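Long-range contact in tail fiber protein (Acinetobacter phage AM24, PDB 5W5P), which probably recognises and degrades the capsular polysaccharide of its Acinetobacter baumannii host as a trimeric tailspike: residues F280-S285 with N307-D312. Numbering follows the deposited sequence.
Sequences FNVTVS and NVIRCD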
ATOM      1  N   PHE A 280       4.312  18.357  -3.142  1.00 44.77           N
ATOM      2  CA  PHE A 280       2.925  18.020  -3.449  1.00 38.79           C
ATOM      3  C   PHE A 280       2.913  16.647  -4.099  1.00 35.18           C
ATOM      4  O   PHE A 280       3.601  16.434  -5.101  1.00 38.02           O
ATOM      5  CB  PHE A 280       2.279  19.044  -4.396  1.00 37.44           C
ATOM      6  CG  PHE A 280       2.274  20.455  -3.877  1.00 42.21           C
ATOM      7  CD1 PHE A 280       3.371  21.288  -4.077  1.00 41.59           C
ATOM      8  CD2 PHE A 280       1.162  20.966  -3.218  1.00 36.14           C
ATOM      9  CE1 PHE A 280       3.368  22.595  -3.613  1.00 37.75           C
ATOM     10  CE2 PHE A 280       1.153  22.276  -2.752  1.00 36.88           C
ATOM     11  CZ  PHE A 280       2.257  23.090  -2.950  1.00 37.15           C
ATOM     12  N   ASN A 281       2.138  15.723  -3.538  1.00 34.81           N
ATOM     13  CA  ASN A 281       1.881  14.418  -4.147  1.00 33.28           C
ATOM     14  C   ASN A 281       3.192  13.696  -4.464  1.00 37.32           C
ATOM     15  O   ASN A 281       3.565  13.472  -5.611  1.00 38.06           O
ATOM     16  CB  ASN A 281       1.011  14.586  -5.395  1.00 33.69           C
ATOM     17  CG  ASN A 281       0.695  13.269  -6.064  1.00 42.51           C
ATOM     18  OD1 ASN A 281       0.311  12.298  -5.410  1.00 40.43           O
ATOM     19  ND2 ASN A 281       0.860  13.225  -7.385  1.00 33.65           N
ATOM     20  N   VAL A 282       3.885  13.339  -3.392  1.00 38.69           N
ATOM     21  CA  VAL A 282       5.230  12.786  -3.455  1.00 35.82           C
ATOM     22  C   VAL A 282       5.152  11.307  -3.107  1.00 37.38           C
ATOM     23  O   VAL A 282       4.452  10.918  -2.166  1.00 38.36           O
ATOM     24  CB  VAL A 282       6.183  13.535  -2.502  1.00 34.90           C
ATOM     25  CG1 VAL A 282       7.520  12.797  -2.362  1.00 32.10           C
ATOM     26  CG2 VAL A 282       6.375  14.970  -2.971  1.00 32.73           C
ATOM     27  N   THR A 283       5.845  10.477  -3.887  1.00 36.55           N
ATOM     28  CA  THR A 283       5.882   9.037  -3.660  1.00 37.03           C
ATOM     29  C   THR A 283       7.325   8.563  -3.720  1.00 41.66           C
ATOM     30  O   THR A 283       8.030   8.840  -4.698  1.00 43.72           O
ATOM     31  CB  THR A 283       5.042   8.278  -4.695  1.00 34.60           C
ATOM     32  OG1 THR A 283       3.738   8.870  -4.787  1.00 34.75           O
ATOM     33  CG2 THR A 283       4.909   6.820  -4.291  1.00 31.71           C
ATOM     34  N   VAL A 284       7.768   7.871  -2.669  1.00 39.15           N
ATOM     35  CA  VAL A 284       9.092   7.259  -2.662  1.00 37.96           C
ATOM     36  C   VAL A 284       8.959   5.859  -2.078  1.00 40.11           C
ATOM     37  O   VAL A 284       9.062   5.672  -0.861  1.00 42.06           O
ATOM     38  CB  VAL A 284      10.106   8.112  -1.873  1.00 37.25           C
ATOM     39  CG1 VAL A 284      11.469   7.450  -1.883  1.00 34.28           C
ATOM     40  CG2 VAL A 284      10.191   9.534  -2.440  1.00 33.45           C
ATOM     41  N   SER A 285       8.729   4.864  -2.939  1.00 40.19           N
ATOM     42  CA  SER A 285       8.356   3.528  -2.497  1.00 38.89           C
ATOM     43  C   SER A 285       9.169   2.454  -3.212  1.00 43.60           C
ATOM     44  O   SER A 285       9.513   2.589  -4.390  1.00 44.39           O
ATOM     45  CB  SER A 285       6.865   3.267  -2.734  1.00 36.81           C
ATOM     46  OG  SER A 285       6.060   4.167  -1.997  1.00 41.13           O
ATOM     47  N   ASN A 307       2.105  18.140   1.034  1.00 39.46           N
ATOM     48  CA  ASN A 307       0.717  17.778   0.759  1.00 39.49           C
ATOM     49  C   ASN A 307       0.726  16.362   0.193  1.00 37.97           C
ATOM     50  O   ASN A 307       0.920  16.168  -1.009  1.00 38.21           O
ATOM     51  CB  ASN A 307       0.072  18.763  -0.212  1.00 40.02           C
ATOM     52  CG  ASN A 307      -0.348  20.063   0.461  1.00 41.23           C
ATOM     53  OD1 ASN A 307       0.433  21.011   0.557  1.00 39.27           O
ATOM     54  ND2 ASN A 307      -1.588  20.106   0.938  1.00 40.31           N
ATOM     55  N   VAL A 308       0.516  15.378   1.074  1.00 35.03           N
ATOM     56  CA  VAL A 308       0.544  13.947   0.765  1.00 36.62           C
ATOM     57  C   VAL A 308       1.956  13.481   0.429  1.00 38.67           C
ATOM     58  O   VAL A 308       2.576  13.949  -0.532  1.00 36.48           O
ATOM     59  CB  VAL A 308      -0.421  13.575  -0.378  1.00 34.98           C
ATOM     60  CG1 VAL A 308      -0.436  12.063  -0.592  1.00 33.12           C
ATOM     61  CG2 VAL A 308      -1.806  14.078  -0.075  1.00 35.07           C
ATOM     62  N   ILE A 309       2.466  12.546   1.227  1.00 41.81           N
ATOM     63  CA  ILE A 309       3.670  11.795   0.895  1.00 39.44           C
ATOM     64  C   ILE A 309       3.418  10.341   1.266  1.00 39.52           C
ATOM     65  O   ILE A 309       2.773  10.051   2.280  1.00 45.73           O
ATOM     66  CB  ILE A 309       4.924  12.355   1.607  1.00 38.47           C
ATOM     67  CG1 ILE A 309       6.173  11.557   1.218  1.00 38.13           C
ATOM     68  CG2 ILE A 309       4.748  12.357   3.119  1.00 37.15           C
ATOM     69  CD1 ILE A 309       7.464  12.185   1.670  1.00 33.05           C
ATOM     70  N   ARG A 310       3.891   9.427   0.426  1.00 36.59           N
ATOM     71  CA  ARG A 310       3.845   8.003   0.725  1.00 35.50           C
ATOM     72  C   ARG A 310       5.254   7.459   0.576  1.00 36.58           C
ATOM     73  O   ARG A 310       5.920   7.732  -0.429  1.00 37.86           O
ATOM     74  CB  ARG A 310       2.886   7.241  -0.202  1.00 35.83           C
ATOM     75  CG  ARG A 310       1.560   7.930  -0.461  1.00 33.34           C
ATOM     76  CD  ARG A 310       1.669   8.942  -1.594  1.00 35.00           C
ATOM     77  NE  ARG A 310       0.384   9.149  -2.251  1.00 40.50           N
ATOM     78  CZ  ARG A 310       0.131  10.141  -3.097  1.00 41.52           C
ATOM     79  NH1 ARG A 310      -1.073  10.263  -3.640  1.00 41.22           N
ATOM     80  NH2 ARG A 310       1.082  11.013  -3.398  1.00 43.02           N
ATOM     81  N   CYS A 311       5.711   6.711   1.576  1.00 31.52           N
ATOM     82  CA  CYS A 311       7.008   6.039   1.534  1.00 37.75           C
ATOM     83  C   CYS A 311       6.784   4.603   1.997  1.00 35.92           C
ATOM     84  O   CYS A 311       6.728   4.339   3.202  1.00 36.67           O
ATOM     85  CB  CYS A 311       8.035   6.760   2.403  1.00 40.21           C
ATOM     86  SG  CYS A 311       8.314   8.506   1.964  1.00 37.77           S
ATOM     87  N   ASP A 312       6.656   3.680   1.042  1.00 34.17           N
ATOM     88  CA  ASP A 312       6.255   2.310   1.329  1.00 36.42           C
ATOM     89  C   ASP A 312       7.296   1.312   0.832  1.00 37.80           C
ATOM     90  O   ASP A 312       7.903   1.504  -0.225  1.00 38.97           O
ATOM     91  CB  ASP A 312       4.897   1.994   0.693  1.00 38.91           C
ATOM     92  CG  ASP A 312       3.816   2.983   1.099  1.00 44.95           C
ATOM     93  OD1 ASP A 312       3.916   3.558   2.204  1.00 47.14           O
ATOM     94  OD2 ASP A 312       2.860   3.179   0.314  1.00 45.42           O
TER
HETATM   95  O   HOH W   1       3.648   3.965  -2.270  1.00 33.14           O
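Arg310 reaches from its strand to Asn281, where the neighbouring strand turns a corner. At its root, CB and CG stand clear of the other strand, CG anti to the carbonyl carbon; the bend at chi2, 85°, then folds the chain back along the sheet. CD passes 3.5 Å from Val282 O and also comes near Thr283 OG1. NE bonds elsewhere. CZ lies beneath Val308, whose CG1 sits over the centre of the guanidinium, 3.2 Å above its plane. At the tip, NH2 bonds to Asn281 OD1 at a spacing shorter than usual, its exact length doubtful, the oxygen close to the guanidinium plane although the amide is turned 70° from it; NH1 adds a weak second bond to the same OD1. Asn281 ND2 is held by Ser259, so the amide joins Ser259 on the rung before to Arg310 on the rung after, and NH1 also bonds weakly to Gly335 O of a second subunit.

The backbones run parallel. Asn281 N and Val282 N donate to Asn307 O and Val308 O, Arg310 N to Val282 O, and Val284 N to Arg310 O in a nearly straight bond of 2.9 Å. On the other face Val282 CG1 packs on Ile309 CG1 at 4.0 Å, with Val296 and Leu325 beyond Ile309. Phe280 lies alongside Asn307, ring and amide planes only 4° apart, while Asn307 OD1 bonds to Arg278. At the far end Ser285 OG accepts from Asp312 N (3.1 Å), and Asp312 OD1 accepts from Ile334 N.

Stacked parallel rungs of this kind are characteristic of the beta-helix of phage tailspikes. The buried arginine's charge would probably polarise the Asn281 amide, linking this corner to the next rung, with Tyr337 of the second subunit packed against Phe280 and Asn281.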